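Local coordinates for Lmo1499 protein (Listeria monocytogenes, PDB 4IIW) that probably acts as a membrane-anchored lytic transglycosylase that cuts nascent peptidoglycan strands from within and so ends their elongation, at residues 253-258 with 288-293; 259-264 with 284-289. All blocks are in the same frame, centred on the assembly; numbering follows the deposited sequence.

Contact 1. Residues 253-258 with 288-293; sequences DMRLQT and KNNGLP
Arg255 lies across the side chain of Asn290, and the one direct hydrogen bond of the contact joins them: Arg255 NE donates to Asn290 OD1 over 3.3 Å with an N-H...O angle of 159°. The acceptor sits close to the guanidinium plane, whereas NE stands well above the carbonyl plane of the amide; the two flat groups are nearly perpendicular, at 82°. The bond is therefore fairly straight at the donor and oblique at the acceptor. An extended chain from CG to NE carries the guanidinium past the amide, with Arg255 CG 3.3 Å from Asn290 ND2, and lays one guanidinium face over the backbone of Lys288 and Asn289. Arg255 NH1 has its stronger partner just beyond the segment, at the carbonyl oxygen of Tyr287. Asp253 approaches the other end of the amide, its OD1 3.1 Å from Asn290 ND2, although the angle is too poor for a hydrogen bond.

Farther along, Leu256 CD1 meets Leu292 CD2 at 3.6 Å, and Leu256 also packs on Ile228 of helix 219-232 and Phe246 of helix 239-251. Between the apolar and polar parts, a water accepts from Leu256 N at 3.0 Å and donates to both Asn289 O and Gly291 O, bridging two backbones that run 91° apart. Residues 253-258 leave helix 239-251 through a Schellman motif, in which Asp253 takes positive phi as the C-prime residue and Met254 N bonds back to Arg249 O. Chemically, then, this is a surface contact with a single direct hydrogen bond between the two loops, in which a water bridges the backbones and Leu256 is the buried residue.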
loop_
_atom_site.group_PDB
_atom_site.type_symbol
_atom_site.label_atom_id
_atom_site.label_comp_id
_atom_site.label_asym_id
_atom_site.label_seq_id
_atom_site.Cartn_x
_atom_site.Cartn_y
_atom_site.Cartn_z
ATOM N N ASP B 253 -38.470 -45.739 -42.101
ATOM C CA ASP B 253 -39.235 -45.396 -40.885
ATOM C C ASP B 253 -38.431 -45.521 -39.584
ATOM O O ASP B 253 -38.985 -45.778 -38.516
ATOM C CB ASP B 253 -40.533 -46.205 -40.758
ATOM C CG ASP B 253 -41.420 -45.720 -39.586
ATOM O OD1 ASP B 253 -41.588 -44.479 -39.434
ATOM O OD2 ASP B 253 -41.942 -46.576 -38.823
HETATM N N MSE B 254 -37.125 -45.339 -39.675
HETATM C CA MSE B 254 -36.287 -45.373 -38.495
HETATM C C MSE B 254 -36.152 -43.929 -38.033
HETATM O O MSE B 254 -35.949 -43.037 -38.859
HETATM C CB MSE B 254 -34.916 -45.944 -38.830
HETATM C CG MSE B 254 -34.927 -47.374 -39.330
HETATM SE SE MSE B 254 -33.135 -47.942 -39.851
HETATM C CE MSE B 254 -32.164 -47.398 -38.218
ATOM N N ARG B 255 -36.282 -43.688 -36.728
ATOM C CA ARG B 255 -36.139 -42.327 -36.192
ATOM C C ARG B 255 -34.718 -41.834 -36.447
ATOM O O ARG B 255 -33.790 -42.640 -36.495
ATOM C CB ARG B 255 -36.466 -42.298 -34.708
ATOM C CG ARG B 255 -37.889 -42.706 -34.429
ATOM C CD ARG B 255 -38.196 -42.724 -32.974
ATOM N NE ARG B 255 -39.542 -43.229 -32.773
ATOM C CZ ARG B 255 -40.090 -43.462 -31.587
ATOM N NH1 ARG B 255 -39.407 -43.234 -30.472
ATOM N NH2 ARG B 255 -41.329 -43.930 -31.517
ATOM N N LEU B 256 -34.543 -40.524 -36.624
ATOM C CA LEU B 256 -33.212 -39.968 -36.934
ATOM C C LEU B 256 -32.232 -40.022 -35.756
ATOM O O LEU B 256 -31.027 -40.120 -35.969
ATOM C CB LEU B 256 -33.333 -38.546 -37.474
ATOM C CG LEU B 256 -34.239 -38.394 -38.703
ATOM C CD1 LEU B 256 -34.247 -36.946 -39.169
ATOM C CD2 LEU B 256 -33.833 -39.334 -39.842
ATOM N N GLN B 257 -32.750 -39.958 -34.526
ATOM C CA GLN B 257 -31.923 -40.047 -33.307
ATOM C C GLN B 257 -30.646 -39.197 -33.374
ATOM O O GLN B 257 -29.551 -39.690 -33.099
ATOM C CB GLN B 257 -31.563 -41.516 -33.020
ATOM C CG GLN B 257 -32.768 -42.398 -32.646
ATOM C CD GLN B 257 -32.423 -43.873 -32.498
ATOM O OE1 GLN B 257 -31.423 -44.347 -33.032
ATOM N NE2 GLN B 257 -33.272 -44.612 -31.789
ATOM N N THR B 258 -30.800 -37.923 -33.728
ATOM C CA THR B 258 -29.667 -37.017 -33.834
ATOM C C THR B 258 -29.645 -36.088 -32.603
ATOM O O THR B 258 -30.608 -35.351 -32.355
ATOM C CB THR B 258 -29.694 -36.235 -35.187
ATOM O OG1 THR B 258 -28.501 -35.455 -35.330
ATOM C CG2 THR B 258 -30.900 -35.339 -35.295
ATOM N N LYS B 288 -37.586 -39.614 -29.906
ATOM C CA LYS B 288 -38.981 -39.954 -29.577
ATOM C C LYS B 288 -40.005 -39.762 -30.695
ATOM O O LYS B 288 -41.150 -40.101 -30.527
ATOM C CB LYS B 288 -39.445 -39.163 -28.347
ATOM C CG LYS B 288 -38.889 -39.710 -27.037
ATOM C CD LYS B 288 -39.678 -39.202 -25.830
ATOM C CE LYS B 288 -39.264 -39.925 -24.539
ATOM N NZ LYS B 288 -39.534 -41.397 -24.545
ATOM N N ASN B 289 -39.594 -39.225 -31.830
ATOM C CA ASN B 289 -40.519 -38.966 -32.933
ATOM C C ASN B 289 -39.911 -39.360 -34.244
ATOM O O ASN B 289 -38.713 -39.146 -34.451
ATOM C CB ASN B 289 -40.811 -37.471 -33.006
ATOM C CG ASN B 289 -41.520 -36.958 -31.785
ATOM O OD1 ASN B 289 -42.681 -37.257 -31.573
ATOM N ND2 ASN B 289 -40.836 -36.157 -30.995
ATOM N N ASN B 290 -40.714 -39.928 -35.137
ATOM C CA ASN B 290 -40.218 -40.249 -36.463
ATOM C C ASN B 290 -40.240 -38.996 -37.339
ATOM O O ASN B 290 -40.860 -37.990 -36.983
ATOM C CB ASN B 290 -41.027 -41.363 -37.103
ATOM C CG ASN B 290 -40.831 -42.700 -36.403
ATOM O OD1 ASN B 290 -41.498 -43.011 -35.408
ATOM N ND2 ASN B 290 -39.933 -43.514 -36.947
ATOM N N GLY B 291 -39.543 -39.042 -38.470
ATOM C CA GLY B 291 -39.516 -37.914 -39.403
ATOM C C GLY B 291 -38.504 -36.853 -39.026
ATOM O O GLY B 291 -37.672 -37.043 -38.141
ATOM N N LEU B 292 -38.536 -35.744 -39.749
ATOM C CA LEU B 292 -37.682 -34.618 -39.443
ATOM C C LEU B 292 -38.362 -33.845 -38.332
ATOM O O LEU B 292 -39.564 -34.010 -38.110
ATOM C CB LEU B 292 -37.548 -33.699 -40.658
ATOM C CG LEU B 292 -36.704 -34.157 -41.838
ATOM C CD1 LEU B 292 -36.793 -33.131 -42.965
ATOM C CD2 LEU B 292 -35.267 -34.354 -41.398
ATOM N N PRO B 293 -37.608 -32.987 -37.632
ATOM C CA PRO B 293 -38.268 -32.143 -36.639
ATOM C C PRO B 293 -39.170 -31.132 -37.368
ATOM O O PRO B 293 -39.081 -31.007 -38.591
ATOM C CB PRO B 293 -37.120 -31.437 -35.926
ATOM C CG PRO B 293 -35.852 -31.895 -36.579
ATOM C CD PRO B 293 -36.175 -32.712 -37.773
HETATM O O HOH W 1 -36.935 -38.743 -36.216
#

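Contact 2. Residues 259-264 with 284-289; sequences DPTVLY and YNTYKN
Thr261 and Thr286 meet through their hydroxyls at the buried centre of this contact, with Thr286 OG1 donating to Thr261 OG1 over 2.6 Å. The two side chains share one rotation (chi1 66° and 56°), which leaves each CG2 beside its backbone N and turns the hydroxyls toward each other. Both hydroxyls also bond to the backbone of Thr258. Beside them, Val262 CG2 lies 3.5 Å from both Tyr287 CD1 and Asn285 OD1. That amide oxygen also accepts from Tyr287 N at 2.8 Å, forming an Asx turn in the loop that carries Tyr287. Tyr264 and Tyr284 add an oblique aromatic pair, centroids 5.3 Å apart and planes at 54°, in which Tyr264 CE2 rests over one face of the Tyr284 ring.

The partly exposed side is held mainly by a polar link, with Val262 still against the Tyr287 ring. Tyr287 OH donates to Asp259 OD1 at 2.5 Å, almost in line with the CG-OD1 bond, and OD1 lies at the edge of the ring, near its plane.

The short helix 259-265 is thereby joined to the loop between helices 275-278 and 302-309. Thr261 also reaches Ile228 of helix 219-232, Val262 touches Asp277 and Tyr287 touches Leu278, both of helix 275-278, and Tyr264 OH bonds to Glu173.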
loop_
_atom_site.group_PDB
_atom_site.type_symbol
_atom_site.label_atom_id
_atom_site.label_comp_id
_atom_site.label_asym_id
_atom_site.label_seq_id
_atom_site.Cartn_x
_atom_site.Cartn_y
_atom_site.Cartn_z
ATOM N N ASP B 259 -28.541 -36.152 -31.841
ATOM C CA ASP B 259 -28.358 -35.390 -30.580
ATOM C C ASP B 259 -28.604 -33.904 -30.675
ATOM O O ASP B 259 -29.283 -33.337 -29.819
ATOM C CB ASP B 259 -26.948 -35.602 -29.986
ATOM C CG ASP B 259 -26.752 -36.991 -29.408
ATOM O OD1 ASP B 259 -27.661 -37.840 -29.551
ATOM O OD2 ASP B 259 -25.681 -37.237 -28.813
ATOM N N PRO B 260 -28.034 -33.253 -31.700
ATOM C CA PRO B 260 -28.260 -31.829 -31.826
ATOM C C PRO B 260 -29.732 -31.431 -31.760
ATOM O O PRO B 260 -30.037 -30.325 -31.283
ATOM C CB PRO B 260 -27.673 -31.512 -33.201
ATOM C CG PRO B 260 -26.563 -32.452 -33.347
ATOM C CD PRO B 260 -27.057 -33.735 -32.697
ATOM N N THR B 261 -30.636 -32.295 -32.236
ATOM C CA THR B 261 -32.059 -31.959 -32.190
ATOM C C THR B 261 -32.546 -32.041 -30.754
ATOM O O THR B 261 -33.424 -31.279 -30.352
ATOM C CB THR B 261 -32.951 -32.822 -33.137
ATOM O OG1 THR B 261 -32.972 -34.196 -32.717
ATOM C CG2 THR B 261 -32.472 -32.702 -34.588
ATOM N N VAL B 262 -31.974 -32.964 -29.979
ATOM C CA VAL B 262 -32.321 -33.076 -28.565
ATOM C C VAL B 262 -31.842 -31.815 -27.818
ATOM O O VAL B 262 -32.590 -31.219 -27.036
ATOM C CB VAL B 262 -31.719 -34.343 -27.928
ATOM C CG1 VAL B 262 -31.859 -34.300 -26.405
ATOM C CG2 VAL B 262 -32.374 -35.578 -28.506
ATOM N N LEU B 263 -30.604 -31.404 -28.074
ATOM C CA LEU B 263 -30.056 -30.213 -27.436
ATOM C C LEU B 263 -30.881 -28.984 -27.811
ATOM O O LEU B 263 -31.164 -28.138 -26.964
ATOM C CB LEU B 263 -28.581 -30.002 -27.817
ATOM C CG LEU B 263 -27.570 -31.067 -27.368
ATOM C CD1 LEU B 263 -26.186 -30.715 -27.878
ATOM C CD2 LEU B 263 -27.558 -31.251 -25.842
ATOM N N TYR B 264 -31.270 -28.882 -29.079
ATOM C CA TYR B 264 -32.075 -27.753 -29.505
ATOM C C TYR B 264 -33.436 -27.781 -28.803
ATOM O O TYR B 264 -33.969 -26.732 -28.435
ATOM C CB TYR B 264 -32.245 -27.720 -31.014
ATOM C CG TYR B 264 -33.067 -26.543 -31.456
ATOM C CD1 TYR B 264 -32.495 -25.276 -31.570
ATOM C CD2 TYR B 264 -34.423 -26.683 -31.737
ATOM C CE1 TYR B 264 -33.250 -24.178 -31.967
ATOM C CE2 TYR B 264 -35.185 -25.592 -32.129
ATOM C CZ TYR B 264 -34.594 -24.345 -32.244
ATOM O OH TYR B 264 -35.350 -23.280 -32.631
ATOM N N TYR B 284 -39.312 -31.795 -31.378
ATOM C CA TYR B 284 -37.958 -31.706 -31.921
ATOM C C TYR B 284 -37.071 -32.910 -31.556
ATOM O O TYR B 284 -36.043 -33.142 -32.204
ATOM C CB TYR B 284 -37.299 -30.390 -31.492
ATOM C CG TYR B 284 -37.756 -29.234 -32.346
ATOM C CD1 TYR B 284 -38.960 -28.591 -32.097
ATOM C CD2 TYR B 284 -36.997 -28.811 -33.422
ATOM C CE1 TYR B 284 -39.394 -27.555 -32.890
ATOM C CE2 TYR B 284 -37.419 -27.763 -34.225
ATOM C CZ TYR B 284 -38.627 -27.137 -33.954
ATOM O OH TYR B 284 -39.052 -26.098 -34.743
ATOM N N ASN B 285 -37.471 -33.662 -30.527
ATOM C CA ASN B 285 -36.729 -34.834 -30.084
ATOM C C ASN B 285 -36.829 -35.999 -31.074
ATOM O O ASN B 285 -37.825 -36.754 -31.082
ATOM C CB ASN B 285 -37.252 -35.279 -28.730
ATOM C CG ASN B 285 -36.513 -36.457 -28.195
ATOM O OD1 ASN B 285 -35.594 -36.958 -28.844
ATOM N ND2 ASN B 285 -36.900 -36.920 -27.002
ATOM N N THR B 286 -35.782 -36.167 -31.882
ATOM C CA THR B 286 -35.764 -37.216 -32.904
ATOM C C THR B 286 -35.487 -38.614 -32.358
ATOM O O THR B 286 -35.385 -39.567 -33.124
ATOM C CB THR B 286 -34.792 -36.891 -34.031
ATOM O OG1 THR B 286 -33.480 -36.676 -33.487
ATOM C CG2 THR B 286 -35.267 -35.638 -34.781
ATOM N N TYR B 287 -35.339 -38.729 -31.042
ATOM C CA TYR B 287 -35.233 -40.028 -30.395
ATOM C C TYR B 287 -36.639 -40.540 -30.077
ATOM O O TYR B 287 -36.855 -41.748 -29.999
ATOM C CB TYR B 287 -34.415 -39.946 -29.110
ATOM C CG TYR B 287 -32.927 -39.974 -29.335
ATOM C CD1 TYR B 287 -32.240 -38.835 -29.730
ATOM C CD2 TYR B 287 -32.201 -41.148 -29.142
ATOM C CE1 TYR B 287 -30.875 -38.863 -29.937
ATOM C CE2 TYR B 287 -30.834 -41.185 -29.339
ATOM C CZ TYR B 287 -30.176 -40.040 -29.740
ATOM O OH TYR B 287 -28.815 -40.073 -29.947
ATOM N N LYS B 288 -37.586 -39.614 -29.906
ATOM C CA LYS B 288 -38.981 -39.954 -29.577
ATOM C C LYS B 288 -40.005 -39.762 -30.695
ATOM O O LYS B 288 -41.150 -40.101 -30.527
ATOM C CB LYS B 288 -39.445 -39.163 -28.347
ATOM C CG LYS B 288 -38.889 -39.710 -27.037
ATOM C CD LYS B 288 -39.678 -39.202 -25.830
ATOM C CE LYS B 288 -39.264 -39.925 -24.539
ATOM N NZ LYS B 288 -39.534 -41.397 -24.545
ATOM N N ASN B 289 -39.594 -39.225 -31.830
ATOM C CA ASN B 289 -40.519 -38.966 -32.933
ATOM C C ASN B 289 -39.911 -39.360 -34.244
ATOM O O ASN B 289 -38.713 -39.146 -34.451
ATOM C CB ASN B 289 -40.811 -37.471 -33.006
ATOM C CG ASN B 289 -41.520 -36.958 -31.785
ATOM O OD1 ASN B 289 -42.681 -37.257 -31.573
ATOM N ND2 ASN B 289 -40.836 -36.157 -30.995
#

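Contacts 1 and 2 are successive parts of one junction, their centres 8 Å apart: 253-258 runs directly into 259-264, and the partner segments share Lys288 and Asn289. Two probable hydrogen bonds tie the contacts together, Thr258 N to Thr286 OG1 and Arg255 NH1 to Tyr287 O, each 3.0 Å long, and Gln257 and Thr286 add backbone bonding. Both contacts lie near Glu232, predicted to be important for catalytic activity. The Asp259 side chain of contact 2 is about 5 Å from that of Glu232, the Leu256 side chain of contact 1 about 8 Å. Thr258 OG1 bonds to Glu232 OE2, consistent with the junction positioning that carboxylate.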